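Local coordinates for Tat pathway signal sequence domain protein (Parabacteroides merdae, PDB 4Q9A) that probably hydrolyses ester bonds as a GDSL-like lipase or acylhydrolase of the SGNH hydrolase clan, although its substrate is not established, at residues 39-44 with 69-74; 151-156 with 199-204; 181-186 with 223-228. All blocks are in the same frame, centred on the assembly; numbering follows the deposited sequence.

Contact 1 (39-44 with 69-74); sequences NRCNTM and KIYNRG
The outer edge of the parallel sheet is the site of this contact: C41 and N42, in the loop leading to helix 44-47, lie against I70 and Y71 of strand 69-72, the last strand on that side within the chain. Two hydrogen bonds tie N42 to the backbone of I70. The N42 backbone N donates to I70 O, 3.3 Å away, almost straight at 170° and in the carbonyl plane. In return I70 N donates to N42 OD1 at 2.8 Å, approaching 20° out of the plane of the side-chain carbonyl. A chi1 of -51° sets CG of N42 beside the backbone N and brings OD1 to I70 N; a single residue thereby serves both the N-H and the C=O of I70, much as a neighbouring strand would. The other end of that amide is also held, since ND2 donates to P68 O, fixing its rotation.

C41 packs over one face of the Y71 ring. Its CB lies 3.7 Å from the ring centroid, a CH-pi contact displaced toward the hydroxyl-bearing rim. SG takes an oblique sulfur-aromatic position, 5.0 Å from the same centroid, and meets CB of K69 at 3.8 Å. The carbonyl O of N39 comes to the ring edge, near its plane. Replacing Y71 by an alanine is likely to leave C41 CB without its aromatic face, opening a gap beside R40 and C41.

I70 turns its side chain to L59 and L60 of helix 51-62 and to F24 of strand 21-26, the neighbouring strand, which pairs with K69, Y71 and R73 through backbone bonds. Q46 of helix 44-47 links loop and strand, bonding R40 O and N72 N.

Contact 2 (151-156 with 199-204); sequences LRDGAA and PARYWS
R201 reaches back from the short, weakly bonded helix 200-203 and donates NE to the carbonyl O of D153, 2.8 Å away, the one hydrogen bond between the two segments. The bond is fairly straight at 157°, with the oxygen near the edge of the guanidinium, though somewhat out of its plane. CG of R201 lies beside the backbone N (chi1 -71°), and a bend at chi3 (-146°) brings the guanidinium alongside the 153-155 backbone. One face is covered by the peptide between G154 and A155, with A155 N 3.8 Å from R201 CZ. CB of A155 meets NH1 of the same group. The D153 carboxylate carries the opposite charge, but its OD1 stays 4.3 Å from R201 NH2, too far for a salt bridge.

Beneath the arginine the contact is apolar. CB of A200 points at the type I turn formed by residues 151-154 and sits between D153 CB, at 3.9 Å, and L151 CB, at 4.0 Å. The two methyls of L151 part: CD2 meets W203 CB at 3.6 Å and passes close to A200 O, while CD1 lies 3.9 Å from S204 CB. L151 and W203 cross at about a right angle, and the indole extends away from the turn, its NE1 donating to A198 O. S204 OG is hydrogen-bonded to G207 N and H209 O.

The turn, in the loop after strand 142-146, packs on helix 200-203 just ahead of D206 and H209, consistent with the Asp-x-x-His motif that supplies catalytic residues in SGNH relatives. F191 of helix 187-194 touches both L151 and W203, P213 of helix 212-226 packs on W203, and Y202 OH bonds L60 O of the second subunit.

Contact 3 (181-186 with 223-228); sequences NTIFVP and MEATGL
I183 and V185, on the sheet strand 183-185, come nearest by their CA atoms to T226 and A225 in the last turn of helix 212-226, with V185 and A225 closest at 5.6 Å between CA atoms. Beyond T226 the helix ends in a Schellman motif: G227 takes positive phi (77°), while G227 N bonds E224 O and L228 N bonds M223 O. N181, also with positive phi, closes the helix before the strand in the same way. No hydrogen bond joins the two segments, and the contact is apolar packing, methyls meeting methyls and backbone carbonyls.

A225 points its methyl at the strand, where CB lies 3.7 Å from the carbonyl O of F184 and 3.9 Å from CG2 of V185. Its small size is consistent with the close approach of helix end and strand. With CG1 anti to the backbone N (chi1 -162°), V185 turns CG2 back beside that N, and both methyls reach A225 CB.

Two residues earlier on the strand, the CG2 branch of I183 does the touching. It lies over the end of the helix, 3.4 Å from the carbonyl O of A225, and meets CG2 of T226 at 4.1 Å. T226 thus offers its methyl to the strand and leaves its hydroxyl to the helix, where OG1 hydrogen-bonds W222 O.

On the strand's other flank, F184 packs on A173, R174 and S177 of helix 167-179, while I183 and V185 pair through backbone bonds with strand 142-146. The alternation, one residue facing helix 212-226 and the next helix 167-179, is that of a three-layer alpha/beta/alpha sandwich, the fold of SGNH hydrolases, seen here at an edge strand of the sheet.

Overall arrangement
Contacts 1 and 3 lie at the two ends of one five-stranded parallel sheet, on its outermost strands 69-72 and 183-185, with strands 21-26, 98-102 and 142-146 between; their centres are 20 Å apart. Contact 2 lies off the sheet, its centre 29 Å from that of contact 1 and 24 Å from that of contact 3, and joins two connecting segments. Contact 1 closes before the others open, whereas contacts 2 and 3 alternate along the C-terminal part of the chain without touching, nearest atoms about 11 Å apart; helix 200-203 is followed directly by helix 212-226. Contacts 1 and 2 also touch the second subunit, while contact 3 stays within one chain.

Contact 1 (39-44 with 69-74)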
ATOM      1  N   ASN A  39      10.223 -12.222 -12.686  1.00 48.39           N
ATOM      2  CA  ASN A  39       9.679 -12.515 -14.024  1.00 48.46           C
ATOM      3  C   ASN A  39       8.135 -12.528 -14.004  1.00 52.67           C
ATOM      4  O   ASN A  39       7.488 -12.538 -15.052  1.00 53.13           O
ATOM      5  CB  ASN A  39      10.207 -13.858 -14.536  1.00 49.83           C
ATOM      6  CG  ASN A  39      11.686 -13.914 -14.851  1.00 68.71           C
ATOM      7  OD1 ASN A  39      12.419 -12.901 -14.785  1.00 55.33           O
ATOM      8  ND2 ASN A  39      12.147 -15.121 -15.219  1.00 58.50           N
ATOM      9  N   ARG A  40       7.564 -12.516 -12.794  1.00 48.32           N
ATOM     10  CA  ARG A  40       6.140 -12.558 -12.489  1.00 46.48           C
ATOM     11  C   ARG A  40       5.608 -11.184 -12.178  1.00 47.30           C
ATOM     12  O   ARG A  40       6.251 -10.422 -11.446  1.00 47.62           O
ATOM     13  CB  ARG A  40       5.865 -13.455 -11.257  1.00 47.09           C
ATOM     14  CG  ARG A  40       6.288 -14.917 -11.373  1.00 48.24           C
ATOM     15  CD  ARG A  40       5.406 -15.776 -10.511  1.00 45.79           C
ATOM     16  NE  ARG A  40       5.648 -15.538  -9.087  1.00 54.25           N
ATOM     17  CZ  ARG A  40       4.788 -15.845  -8.125  1.00 70.82           C
ATOM     18  NH1 ARG A  40       3.622 -16.412  -8.423  1.00 60.70           N
ATOM     19  NH2 ARG A  40       5.084 -15.592  -6.857  1.00 54.40           N
ATOM     20  N   CYS A  41       4.386 -10.900 -12.646  1.00 40.05           N
ATOM     21  CA  CYS A  41       3.690  -9.662 -12.336  1.00 37.89           C
ATOM     22  C   CYS A  41       3.035  -9.792 -10.975  1.00 42.10           C
ATOM     23  O   CYS A  41       3.008 -10.875 -10.381  1.00 42.24           O
ATOM     24  CB  CYS A  41       2.652  -9.351 -13.403  1.00 37.69           C
ATOM     25  SG  CYS A  41       1.369 -10.631 -13.594  1.00 41.82           S
ATOM     26  N   ASN A  42       2.489  -8.674 -10.496  1.00 38.16           N
ATOM     27  CA  ASN A  42       1.652  -8.509  -9.313  1.00 37.04           C
ATOM     28  C   ASN A  42       2.196  -9.141  -8.020  1.00 40.85           C
ATOM     29  O   ASN A  42       1.397  -9.600  -7.197  1.00 40.61           O
ATOM     30  CB  ASN A  42       0.230  -9.013  -9.617  1.00 34.69           C
ATOM     31  CG  ASN A  42      -0.356  -8.414 -10.879  1.00 49.60           C
ATOM     32  OD1 ASN A  42       0.083  -7.363 -11.371  1.00 42.01           O
ATOM     33  ND2 ASN A  42      -1.358  -9.070 -11.438  1.00 45.35           N
ATOM     34  N   THR A  43       3.527  -9.066  -7.793  1.00 38.13           N
ATOM     35  CA  THR A  43       4.144  -9.549  -6.544  1.00 38.86           C
ATOM     36  C   THR A  43       4.906  -8.419  -5.842  1.00 44.03           C
ATOM     37  O   THR A  43       5.245  -7.418  -6.473  1.00 42.45           O
ATOM     38  CB  THR A  43       5.100 -10.773  -6.750  1.00 44.27           C
ATOM     39  OG1 THR A  43       6.350 -10.368  -7.325  1.00 46.00           O
ATOM     40  CG2 THR A  43       4.458 -11.962  -7.493  1.00 36.78           C
HETATM   41  N   MSE A  44       5.228  -8.617  -4.547  1.00 43.88           N
HETATM   42  CA  MSE A  44       6.038  -7.688  -3.752  1.00 44.82           C
HETATM   43  C   MSE A  44       7.418  -7.509  -4.398  1.00 46.98           C
HETATM   44  O   MSE A  44       7.908  -6.391  -4.535  1.00 45.23           O
HETATM   45  CB  MSE A  44       6.186  -8.232  -2.330  1.00 49.04           C
HETATM   46  CG  MSE A  44       5.030  -7.846  -1.420  1.00 58.23           C
HETATM   47 SE   MSE A  44       5.066  -5.945  -0.991  0.75 67.43          SE
HETATM   48  CE  MSE A  44       6.666  -5.948   0.218  1.00 65.45           C
ATOM     49  N   LYS A  69      -2.135  -7.011 -15.348  1.00 40.71           N
ATOM     50  CA  LYS A  69      -0.791  -7.543 -15.127  1.00 40.27           C
ATOM     51  C   LYS A  69       0.115  -6.331 -14.992  1.00 43.53           C
ATOM     52  O   LYS A  69       0.322  -5.607 -15.977  1.00 42.74           O
ATOM     53  CB  LYS A  69      -0.344  -8.501 -16.263  1.00 41.83           C
ATOM     54  CG  LYS A  69      -1.424  -9.456 -16.815  1.00 36.67           C
ATOM     55  CD  LYS A  69      -0.791 -10.685 -17.476  1.00 44.93           C
ATOM     56  CE  LYS A  69      -1.634 -11.249 -18.580  1.00 60.90           C
ATOM     57  NZ  LYS A  69      -0.975 -12.391 -19.249  1.00 59.11           N
ATOM     58  N   ILE A  70       0.574  -6.051 -13.752  1.00 39.32           N
ATOM     59  CA  ILE A  70       1.370  -4.861 -13.432  1.00 38.45           C
ATOM     60  C   ILE A  70       2.855  -5.215 -13.226  1.00 43.94           C
ATOM     61  O   ILE A  70       3.196  -6.171 -12.516  1.00 45.26           O
ATOM     62  CB  ILE A  70       0.769  -4.087 -12.224  1.00 40.83           C
ATOM     63  CG1 ILE A  70      -0.766  -3.891 -12.407  1.00 40.69           C
ATOM     64  CG2 ILE A  70       1.458  -2.724 -12.055  1.00 40.67           C
ATOM     65  CD1 ILE A  70      -1.527  -3.416 -11.219  1.00 37.61           C
ATOM     66  N   TYR A  71       3.728  -4.430 -13.880  1.00 39.81           N
ATOM     67  CA  TYR A  71       5.184  -4.595 -13.880  1.00 39.42           C
ATOM     68  C   TYR A  71       5.888  -3.295 -13.508  1.00 41.65           C
ATOM     69  O   TYR A  71       5.339  -2.215 -13.739  1.00 39.89           O
ATOM     70  CB  TYR A  71       5.662  -5.067 -15.277  1.00 39.81           C
ATOM     71  CG  TYR A  71       5.209  -6.465 -15.615  1.00 40.82           C
ATOM     72  CD1 TYR A  71       5.929  -7.574 -15.185  1.00 42.32           C
ATOM     73  CD2 TYR A  71       4.060  -6.683 -16.369  1.00 41.93           C
ATOM     74  CE1 TYR A  71       5.515  -8.867 -15.492  1.00 42.02           C
ATOM     75  CE2 TYR A  71       3.634  -7.974 -16.679  1.00 43.23           C
ATOM     76  CZ  TYR A  71       4.370  -9.064 -16.243  1.00 50.46           C
ATOM     77  OH  TYR A  71       3.977 -10.349 -16.509  1.00 53.28           O
ATOM     78  N   ASN A  72       7.116  -3.411 -12.956  1.00 37.67           N
ATOM     79  CA  ASN A  72       7.987  -2.292 -12.585  1.00 37.39           C
ATOM     80  C   ASN A  72       9.359  -2.516 -13.214  1.00 43.31           C
ATOM     81  O   ASN A  72       9.952  -3.585 -13.025  1.00 43.98           O
ATOM     82  CB  ASN A  72       8.091  -2.154 -11.052  1.00 34.07           C
ATOM     83  CG  ASN A  72       8.906  -0.984 -10.506  1.00 55.41           C
ATOM     84  OD1 ASN A  72       9.608  -0.244 -11.217  1.00 44.78           O
ATOM     85  ND2 ASN A  72       8.873  -0.825  -9.188  1.00 51.78           N
ATOM     86  N   ARG A  73       9.860  -1.531 -13.984  1.00 39.88           N
ATOM     87  CA  ARG A  73      11.188  -1.674 -14.588  1.00 39.84           C
ATOM     88  C   ARG A  73      12.144  -0.504 -14.223  1.00 44.07           C
ATOM     89  O   ARG A  73      13.256  -0.433 -14.766  1.00 43.86           O
ATOM     90  CB  ARG A  73      11.105  -1.883 -16.108  1.00 36.49           C
ATOM     91  CG  ARG A  73      10.715  -3.313 -16.495  1.00 46.30           C
ATOM     92  CD  ARG A  73      11.639  -4.404 -15.947  1.00 49.97           C
ATOM     93  NE  ARG A  73      10.918  -5.391 -15.138  1.00 50.19           N
ATOM     94  CZ  ARG A  73      11.493  -6.397 -14.480  1.00 64.35           C
ATOM     95  NH1 ARG A  73      12.812  -6.555 -14.513  1.00 52.71           N
ATOM     96  NH2 ARG A  73      10.757  -7.230 -13.759  1.00 49.72           N
ATOM     97  N   GLY A  74      11.732   0.335 -13.263  1.00 39.84           N
ATOM     98  CA  GLY A  74      12.532   1.455 -12.796  1.00 40.32           C
ATOM     99  C   GLY A  74      13.888   1.027 -12.270  1.00 47.21           C
ATOM    100  O   GLY A  74      14.023  -0.062 -11.696  1.00 48.07           O
TER

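Contact 2 (151-156 with 199-204)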
ATOM      1  N   LEU A 151      10.853  18.267  -2.248  1.00 54.08           N
ATOM      2  CA  LEU A 151      10.384  18.832  -0.999  1.00 53.58           C
ATOM      3  C   LEU A 151      11.570  19.697  -0.468  1.00 58.56           C
ATOM      4  O   LEU A 151      12.633  19.166  -0.134  1.00 57.53           O
ATOM      5  CB  LEU A 151       9.920  17.715  -0.054  1.00 53.03           C
ATOM      6  CG  LEU A 151       8.597  17.002  -0.466  1.00 56.70           C
ATOM      7  CD1 LEU A 151       8.860  15.746  -1.347  1.00 55.38           C
ATOM      8  CD2 LEU A 151       7.779  16.619   0.761  1.00 56.80           C
ATOM      9  N   ARG A 152      11.415  21.040  -0.543  1.00 56.90           N
ATOM     10  CA  ARG A 152      12.412  22.063  -0.221  1.00 59.07           C
ATOM     11  C   ARG A 152      13.115  21.866   1.134  1.00 68.11           C
ATOM     12  O   ARG A 152      14.324  22.155   1.257  1.00 69.30           O
ATOM     13  CB  ARG A 152      11.777  23.456  -0.260  1.00 58.86           C
ATOM     14  CG  ARG A 152      11.484  23.954  -1.666  1.00 64.79           C
ATOM     15  CD  ARG A 152      11.310  25.461  -1.738  1.00 79.15           C
ATOM     16  NE  ARG A 152      11.055  25.912  -3.111  1.00 89.12           N
ATOM     17  CZ  ARG A 152      11.439  27.088  -3.601  1.00111.48           C
ATOM     18  NH1 ARG A 152      12.108  27.949  -2.840  1.00104.56           N
ATOM     19  NH2 ARG A 152      11.165  27.410  -4.860  1.00100.94           N
ATOM     20  N   ASP A 153      12.363  21.392   2.151  1.00 66.02           N
ATOM     21  CA  ASP A 153      12.941  21.159   3.474  1.00 67.44           C
ATOM     22  C   ASP A 153      13.404  19.700   3.655  1.00 71.76           C
ATOM     23  O   ASP A 153      13.468  19.192   4.778  1.00 72.22           O
ATOM     24  CB  ASP A 153      11.984  21.581   4.601  1.00 70.40           C
ATOM     25  CG  ASP A 153      12.684  22.068   5.877  1.00 81.74           C
ATOM     26  OD1 ASP A 153      13.913  22.368   5.818  1.00 81.66           O
ATOM     27  OD2 ASP A 153      12.001  22.176   6.928  1.00 89.03           O
ATOM     28  N   GLY A 154      13.792  19.066   2.552  1.00 68.08           N
ATOM     29  CA  GLY A 154      14.356  17.721   2.564  1.00 67.05           C
ATOM     30  C   GLY A 154      15.832  17.828   2.880  1.00 71.09           C
ATOM     31  O   GLY A 154      16.415  18.914   2.746  1.00 72.17           O
ATOM     32  N   ALA A 155      16.447  16.711   3.300  1.00 66.24           N
ATOM     33  CA  ALA A 155      17.863  16.648   3.671  1.00 66.89           C
ATOM     34  C   ALA A 155      18.831  16.946   2.514  1.00 70.40           C
ATOM     35  O   ALA A 155      19.849  17.592   2.751  1.00 71.37           O
ATOM     36  CB  ALA A 155      18.191  15.283   4.256  1.00 67.56           C
ATOM     37  N   ALA A 156      18.527  16.479   1.287  1.00 65.58           N
ATOM     38  CA  ALA A 156      19.387  16.587   0.100  1.00 65.34           C
ATOM     39  C   ALA A 156      19.241  17.883  -0.706  1.00 68.13           C
ATOM     40  O   ALA A 156      20.059  18.132  -1.606  1.00 68.31           O
ATOM     41  CB  ALA A 156      19.116  15.414  -0.819  1.00 64.91           C
ATOM     42  N   PRO A 199       5.301  18.469   8.199  1.00 51.04           N
ATOM     43  CA  PRO A 199       6.606  18.849   7.607  1.00 50.60           C
ATOM     44  C   PRO A 199       7.111  17.909   6.519  1.00 54.37           C
ATOM     45  O   PRO A 199       6.810  16.714   6.527  1.00 53.01           O
ATOM     46  CB  PRO A 199       7.561  18.845   8.803  1.00 53.20           C
ATOM     47  CG  PRO A 199       6.854  18.066   9.863  1.00 57.38           C
ATOM     48  CD  PRO A 199       5.404  18.331   9.665  1.00 52.41           C
ATOM     49  N   ALA A 200       7.882  18.477   5.573  1.00 51.63           N
ATOM     50  CA  ALA A 200       8.459  17.797   4.412  1.00 49.76           C
ATOM     51  C   ALA A 200       9.118  16.465   4.752  1.00 55.22           C
ATOM     52  O   ALA A 200       8.910  15.489   4.030  1.00 55.97           O
ATOM     53  CB  ALA A 200       9.482  18.701   3.760  1.00 50.70           C
ATOM     54  N   ARG A 201       9.874  16.399   5.860  1.00 52.62           N
ATOM     55  CA  ARG A 201      10.618  15.194   6.230  1.00 51.98           C
ATOM     56  C   ARG A 201       9.730  14.043   6.753  1.00 54.58           C
ATOM     57  O   ARG A 201      10.221  12.923   6.931  1.00 54.00           O
ATOM     58  CB  ARG A 201      11.769  15.536   7.170  1.00 51.64           C
ATOM     59  CG  ARG A 201      12.835  16.268   6.369  1.00 54.88           C
ATOM     60  CD  ARG A 201      14.160  16.369   7.048  1.00 59.12           C
ATOM     61  NE  ARG A 201      14.791  17.633   6.681  1.00 63.62           N
ATOM     62  CZ  ARG A 201      16.058  17.931   6.926  1.00 72.91           C
ATOM     63  NH1 ARG A 201      16.857  17.041   7.503  1.00 54.34           N
ATOM     64  NH2 ARG A 201      16.545  19.116   6.579  1.00 58.25           N
ATOM     65  N   TYR A 202       8.426  14.302   6.912  1.00 50.62           N
ATOM     66  CA  TYR A 202       7.417  13.298   7.220  1.00 49.80           C
ATOM     67  C   TYR A 202       7.097  12.559   5.911  1.00 53.49           C
ATOM     68  O   TYR A 202       6.972  11.331   5.897  1.00 53.67           O
ATOM     69  CB  TYR A 202       6.160  13.965   7.831  1.00 51.34           C
ATOM     70  CG  TYR A 202       4.998  13.025   8.061  1.00 53.23           C
ATOM     71  CD1 TYR A 202       4.948  12.210   9.187  1.00 56.09           C
ATOM     72  CD2 TYR A 202       3.936  12.965   7.165  1.00 53.46           C
ATOM     73  CE1 TYR A 202       3.878  11.345   9.409  1.00 56.47           C
ATOM     74  CE2 TYR A 202       2.851  12.118   7.386  1.00 54.06           C
ATOM     75  CZ  TYR A 202       2.835  11.297   8.503  1.00 59.85           C
ATOM     76  OH  TYR A 202       1.795  10.433   8.738  1.00 57.49           O
ATOM     77  N   TRP A 203       7.009  13.320   4.810  1.00 49.44           N
ATOM     78  CA  TRP A 203       6.672  12.831   3.482  1.00 48.90           C
ATOM     79  C   TRP A 203       7.861  12.217   2.783  1.00 53.61           C
ATOM     80  O   TRP A 203       7.701  11.215   2.089  1.00 53.68           O
ATOM     81  CB  TRP A 203       6.111  13.981   2.633  1.00 48.15           C
ATOM     82  CG  TRP A 203       4.927  14.658   3.253  1.00 50.06           C
ATOM     83  CD1 TRP A 203       4.926  15.808   3.983  1.00 54.09           C
ATOM     84  CD2 TRP A 203       3.585  14.162   3.284  1.00 50.15           C
ATOM     85  NE1 TRP A 203       3.652  16.091   4.420  1.00 54.38           N
ATOM     86  CE2 TRP A 203       2.810  15.086   4.021  1.00 54.99           C
ATOM     87  CE3 TRP A 203       2.955  13.013   2.764  1.00 50.79           C
ATOM     88  CZ2 TRP A 203       1.436  14.912   4.233  1.00 54.39           C
ATOM     89  CZ3 TRP A 203       1.589  12.843   2.979  1.00 52.33           C
ATOM     90  CH2 TRP A 203       0.846  13.788   3.700  1.00 53.86           C
ATOM     91  N   SER A 204       9.041  12.844   2.929  1.00 50.92           N
ATOM     92  CA  SER A 204      10.311  12.448   2.308  1.00 50.61           C
ATOM     93  C   SER A 204      11.438  13.027   3.110  1.00 56.08           C
ATOM     94  O   SER A 204      11.505  14.248   3.255  1.00 56.40           O
ATOM     95  CB  SER A 204      10.394  12.940   0.864  1.00 53.05           C
ATOM     96  OG  SER A 204      11.752  13.105   0.486  1.00 59.64           O
TER

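Contact 3 (181-186 with 223-228)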
ATOM      1  N   ASN A 181       0.035  14.507 -25.977  1.00 56.52           N
ATOM      2  CA  ASN A 181      -1.328  14.404 -25.429  1.00 56.26           C
ATOM      3  C   ASN A 181      -1.477  13.187 -24.472  1.00 56.89           C
ATOM      4  O   ASN A 181      -2.370  12.347 -24.628  1.00 55.62           O
ATOM      5  CB  ASN A 181      -2.384  14.390 -26.538  1.00 59.29           C
ATOM      6  CG  ASN A 181      -3.795  14.436 -26.007  1.00 77.30           C
ATOM      7  OD1 ASN A 181      -4.127  15.221 -25.106  1.00 69.82           O
ATOM      8  ND2 ASN A 181      -4.625  13.516 -26.480  1.00 66.81           N
ATOM      9  N   THR A 182      -0.576  13.116 -23.488  1.00 51.86           N
ATOM     10  CA  THR A 182      -0.554  12.062 -22.473  1.00 50.84           C
ATOM     11  C   THR A 182      -1.285  12.517 -21.201  1.00 52.27           C
ATOM     12  O   THR A 182      -1.719  13.671 -21.104  1.00 51.92           O
ATOM     13  CB  THR A 182       0.905  11.691 -22.126  1.00 61.44           C
ATOM     14  OG1 THR A 182       1.482  12.733 -21.344  1.00 63.99           O
ATOM     15  CG2 THR A 182       1.755  11.432 -23.346  1.00 60.75           C
ATOM     16  N   ILE A 183      -1.382  11.611 -20.218  1.00 46.15           N
ATOM     17  CA  ILE A 183      -1.919  11.955 -18.899  1.00 45.59           C
ATOM     18  C   ILE A 183      -0.724  12.542 -18.118  1.00 49.94           C
ATOM     19  O   ILE A 183       0.421  12.087 -18.302  1.00 48.44           O
ATOM     20  CB  ILE A 183      -2.623  10.762 -18.168  1.00 46.26           C
ATOM     21  CG1 ILE A 183      -3.841  10.227 -18.985  1.00 46.09           C
ATOM     22  CG2 ILE A 183      -2.970  11.092 -16.696  1.00 43.51           C
ATOM     23  CD1 ILE A 183      -5.211  10.693 -18.593  1.00 46.86           C
ATOM     24  N   PHE A 184      -0.987  13.577 -17.300  1.00 45.99           N
ATOM     25  CA  PHE A 184       0.058  14.220 -16.532  1.00 45.05           C
ATOM     26  C   PHE A 184      -0.262  14.179 -15.012  1.00 49.73           C
ATOM     27  O   PHE A 184      -1.311  14.668 -14.570  1.00 50.48           O
ATOM     28  CB  PHE A 184       0.280  15.646 -17.054  1.00 47.07           C
ATOM     29  CG  PHE A 184       1.496  16.317 -16.467  1.00 48.62           C
ATOM     30  CD1 PHE A 184       2.781  15.887 -16.799  1.00 51.46           C
ATOM     31  CD2 PHE A 184       1.361  17.363 -15.562  1.00 51.61           C
ATOM     32  CE1 PHE A 184       3.911  16.497 -16.233  1.00 53.02           C
ATOM     33  CE2 PHE A 184       2.487  17.972 -14.996  1.00 54.96           C
ATOM     34  CZ  PHE A 184       3.757  17.546 -15.347  1.00 52.95           C
ATOM     35  N   VAL A 185       0.625  13.554 -14.219  1.00 44.85           N
ATOM     36  CA  VAL A 185       0.423  13.486 -12.766  1.00 43.87           C
ATOM     37  C   VAL A 185       1.234  14.655 -12.148  1.00 47.84           C
ATOM     38  O   VAL A 185       2.465  14.663 -12.253  1.00 46.02           O
ATOM     39  CB  VAL A 185       0.740  12.102 -12.117  1.00 46.19           C
ATOM     40  CG1 VAL A 185       0.095  12.008 -10.740  1.00 46.14           C
ATOM     41  CG2 VAL A 185       0.269  10.941 -12.987  1.00 44.80           C
ATOM     42  N   PRO A 186       0.558  15.694 -11.588  1.00 46.77           N
ATOM     43  CA  PRO A 186       1.295  16.865 -11.073  1.00 47.34           C
ATOM     44  C   PRO A 186       1.730  16.700  -9.616  1.00 51.09           C
ATOM     45  O   PRO A 186       1.199  17.368  -8.712  1.00 52.32           O
ATOM     46  CB  PRO A 186       0.287  18.004 -11.247  1.00 49.76           C
ATOM     47  CG  PRO A 186      -1.059  17.338 -11.153  1.00 53.68           C
ATOM     48  CD  PRO A 186      -0.902  15.871 -11.416  1.00 48.61           C
HETATM   49  N   MSE A 223      -3.808   7.615  -9.329  1.00 38.10           N
HETATM   50  CA  MSE A 223      -5.130   7.034  -9.564  1.00 37.31           C
HETATM   51  C   MSE A 223      -6.121   8.125  -9.991  1.00 43.44           C
HETATM   52  O   MSE A 223      -6.915   7.902 -10.896  1.00 42.44           O
HETATM   53  CB  MSE A 223      -5.625   6.290  -8.327  1.00 38.88           C
HETATM   54  CG  MSE A 223      -4.822   5.043  -8.016  1.00 44.10           C
HETATM   55 SE   MSE A 223      -4.879   3.711  -9.422  0.75 50.68          SE
HETATM   56  CE  MSE A 223      -6.612   2.964  -8.979  1.00 47.64           C
ATOM     57  N   GLU A 224      -6.008   9.325  -9.386  1.00 42.63           N
ATOM     58  CA  GLU A 224      -6.839  10.492  -9.674  1.00 43.32           C
ATOM     59  C   GLU A 224      -6.551  11.070 -11.069  1.00 48.65           C
ATOM     60  O   GLU A 224      -7.498  11.262 -11.820  1.00 51.26           O
ATOM     61  CB  GLU A 224      -6.639  11.571  -8.611  1.00 44.81           C
ATOM     62  CG  GLU A 224      -7.826  12.507  -8.468  1.00 59.67           C
ATOM     63  CD  GLU A 224      -7.803  13.325  -7.191  1.00101.61           C
ATOM     64  OE1 GLU A 224      -7.965  12.734  -6.096  1.00109.21           O
ATOM     65  OE2 GLU A 224      -7.634  14.563  -7.290  1.00 97.37           O
ATOM     66  N   ALA A 225      -5.277  11.362 -11.411  1.00 42.62           N
ATOM     67  CA  ALA A 225      -4.910  11.950 -12.709  1.00 42.06           C
ATOM     68  C   ALA A 225      -5.350  11.074 -13.886  1.00 46.24           C
ATOM     69  O   ALA A 225      -5.816  11.597 -14.898  1.00 46.18           O
ATOM     70  CB  ALA A 225      -3.404  12.198 -12.780  1.00 42.03           C
ATOM     71  N   THR A 226      -5.225   9.737 -13.738  1.00 43.08           N
ATOM     72  CA  THR A 226      -5.583   8.748 -14.762  1.00 41.79           C
ATOM     73  C   THR A 226      -7.093   8.527 -14.836  1.00 44.36           C
ATOM     74  O   THR A 226      -7.575   8.014 -15.840  1.00 44.83           O
ATOM     75  CB  THR A 226      -4.854   7.430 -14.513  1.00 45.88           C
ATOM     76  OG1 THR A 226      -5.184   6.943 -13.208  1.00 48.33           O
ATOM     77  CG2 THR A 226      -3.345   7.558 -14.684  1.00 40.69           C
ATOM     78  N   GLY A 227      -7.811   8.915 -13.784  1.00 39.64           N
ATOM     79  CA  GLY A 227      -9.253   8.756 -13.678  1.00 40.66           C
ATOM     80  C   GLY A 227      -9.680   7.342 -13.349  1.00 46.87           C
ATOM     81  O   GLY A 227     -10.838   6.975 -13.581  1.00 47.58           O
ATOM     82  N   LEU A 228      -8.751   6.527 -12.806  1.00 44.17           N
ATOM     83  CA  LEU A 228      -9.026   5.132 -12.456  1.00 44.41           C
ATOM     84  C   LEU A 228      -9.545   4.979 -10.979  1.00 51.82           C
ATOM     85  O   LEU A 228      -9.288   3.948 -10.335  1.00 52.39           O
ATOM     86  CB  LEU A 228      -7.774   4.264 -12.718  1.00 42.78           C
ATOM     87  CG  LEU A 228      -7.247   4.247 -14.159  1.00 46.33           C
ATOM     88  CD1 LEU A 228      -5.800   3.791 -14.213  1.00 45.52           C
ATOM     89  CD2 LEU A 228      -8.101   3.390 -15.052  1.00 45.86           C
TER